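PDB 3KHP: MaoC family protein from Mycobacterium tuberculosis H37Rv, which probably catalyses the reversible dehydration of (3R)-hydroxyacyl thioesters, as a MaoC-like hydratase of the double hot-dog type. Local coordinates for residues E269-V274 / R298-D303. Numbering follows the deposited sequence.
Sequences ETLSTV and RVVLDD
Segment 269-274 leads into strand 271-279 and 298-303 opens strand 298-308, two places apart in the sheet with strand 282-289 between them, and their backbones come nearest at Leu271 and Val300, CA to CA 8.7 Å. Glu269, just before its strand, and Arg298 are joined by a bidentate, end-on salt bridge: Arg298 NH1 donates to Glu269 OE1 at 2.9 Å and NH2 to OE2 at 2.6 Å, both on the syn side of the carboxylate, whose plane is nearly coplanar (30°) with the guanidinium. The Glu269 chain is extended beyond CG; a bend at chi3 (-40°) brings the Arg298 guanidinium to it, and the side chains cross at about a right angle. Further bonds, from Phe266 N to Glu269 OE1 and from Arg298 NH1 to the Pro264 carbonyl, tie the pair to the loop before strand 271-279. Deeper in, Leu271 CD2 touches Val300 CG2 at 3.9 Å, a small buried apolar contact. Val300 and Leu301 form a classic beta bulge opposite Thr287 of the intervening strand. Leu271 packs on Val237, and Leu301 on Thr234 and Ala238, all of helix 231-245, consistent with the helix-wrapping sheet of a hot-dog fold, while strand 188-192 flanks strand 271-279.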
# COMPACT_ATOMS: atom_id res chain seq x y z
N GLU A 269 -7.14 15.80 -0.06
CA GLU A 269 -8.10 16.59 -0.85
C GLU A 269 -9.06 15.66 -1.59
O GLU A 269 -8.72 14.54 -1.88
CB GLU A 269 -7.39 17.51 -1.85
CG GLU A 269 -6.62 18.61 -1.20
CD GLU A 269 -6.05 19.60 -2.21
OE1 GLU A 269 -5.35 19.17 -3.16
OE2 GLU A 269 -6.30 20.82 -2.02
N THR A 270 -10.25 16.16 -1.85
CA THR A 270 -11.27 15.39 -2.50
C THR A 270 -11.24 15.69 -3.95
O THR A 270 -11.27 16.84 -4.35
CB THR A 270 -12.66 15.71 -1.92
OG1 THR A 270 -12.73 15.21 -0.58
CG2 THR A 270 -13.77 15.07 -2.75
N LEU A 271 -11.18 14.63 -4.75
CA LEU A 271 -11.12 14.73 -6.17
C LEU A 271 -12.52 14.55 -6.83
O LEU A 271 -13.11 13.44 -6.78
CB LEU A 271 -10.10 13.73 -6.71
CG LEU A 271 -8.66 13.98 -6.27
CD1 LEU A 271 -7.85 12.73 -6.44
CD2 LEU A 271 -8.03 15.15 -6.99
N SER A 272 -13.02 15.63 -7.46
CA SER A 272 -14.29 15.62 -8.23
C SER A 272 -14.08 15.41 -9.71
O SER A 272 -13.64 16.31 -10.39
CB SER A 272 -15.01 16.97 -8.17
OG SER A 272 -15.63 17.16 -6.95
N THR A 273 -14.50 14.26 -10.21
CA THR A 273 -14.38 13.97 -11.62
C THR A 273 -15.71 14.26 -12.34
O THR A 273 -16.71 13.61 -12.09
CB THR A 273 -13.95 12.57 -11.81
OG1 THR A 273 -12.71 12.42 -11.15
CG2 THR A 273 -13.74 12.27 -13.26
N VAL A 274 -15.67 15.26 -13.20
CA VAL A 274 -16.82 15.71 -13.96
C VAL A 274 -16.77 15.15 -15.36
O VAL A 274 -15.77 15.25 -16.05
CB VAL A 274 -16.93 17.26 -14.02
CG1 VAL A 274 -17.51 17.77 -12.73
CG2 VAL A 274 -15.58 17.93 -14.32
N ARG A 298 -10.04 24.13 -8.54
CA ARG A 298 -8.72 23.99 -9.13
C ARG A 298 -8.81 22.78 -10.05
O ARG A 298 -9.13 21.67 -9.59
CB ARG A 298 -7.69 23.75 -8.00
CG ARG A 298 -6.26 23.71 -8.43
CD ARG A 298 -5.35 22.84 -7.54
NE ARG A 298 -5.70 23.03 -6.17
CZ ARG A 298 -5.49 22.17 -5.18
NH1 ARG A 298 -4.83 21.04 -5.35
NH2 ARG A 298 -5.93 22.49 -3.98
N VAL A 299 -8.58 22.97 -11.35
CA VAL A 299 -8.60 21.82 -12.23
C VAL A 299 -7.27 21.11 -12.06
O VAL A 299 -6.23 21.75 -12.16
CB VAL A 299 -8.80 22.24 -13.66
CG1 VAL A 299 -8.71 21.05 -14.55
CG2 VAL A 299 -10.16 22.94 -13.82
N VAL A 300 -7.28 19.81 -11.79
CA VAL A 300 -6.00 19.06 -11.65
C VAL A 300 -5.74 18.07 -12.75
O VAL A 300 -4.59 17.77 -13.04
CB VAL A 300 -5.88 18.40 -10.26
CG1 VAL A 300 -5.90 19.46 -9.20
CG2 VAL A 300 -7.01 17.39 -10.00
N LEU A 301 -6.81 17.56 -13.38
CA LEU A 301 -6.73 16.77 -14.62
C LEU A 301 -7.65 17.42 -15.62
O LEU A 301 -8.82 17.67 -15.33
CB LEU A 301 -7.18 15.31 -14.48
CG LEU A 301 -6.46 14.37 -13.52
CD1 LEU A 301 -7.16 12.99 -13.55
CD2 LEU A 301 -4.94 14.26 -13.86
N ASP A 302 -7.12 17.67 -16.81
CA ASP A 302 -7.85 18.35 -17.84
C ASP A 302 -7.73 17.50 -19.08
O ASP A 302 -6.95 16.54 -19.13
CB ASP A 302 -7.28 19.76 -18.07
CG ASP A 302 -8.34 20.78 -18.55
OD1 ASP A 302 -9.35 20.38 -19.15
OD2 ASP A 302 -8.15 22.00 -18.36
N ASP A 303 -8.52 17.88 -20.07
CA ASP A 303 -8.54 17.23 -21.36
C ASP A 303 -8.72 15.73 -21.26
O ASP A 303 -8.15 14.97 -22.03
CB ASP A 303 -7.28 17.58 -22.14
CG ASP A 303 -7.14 19.10 -22.36
OD1 ASP A 303 -8.14 19.83 -22.54
OD2 ASP A 303 -6.00 19.55 -22.37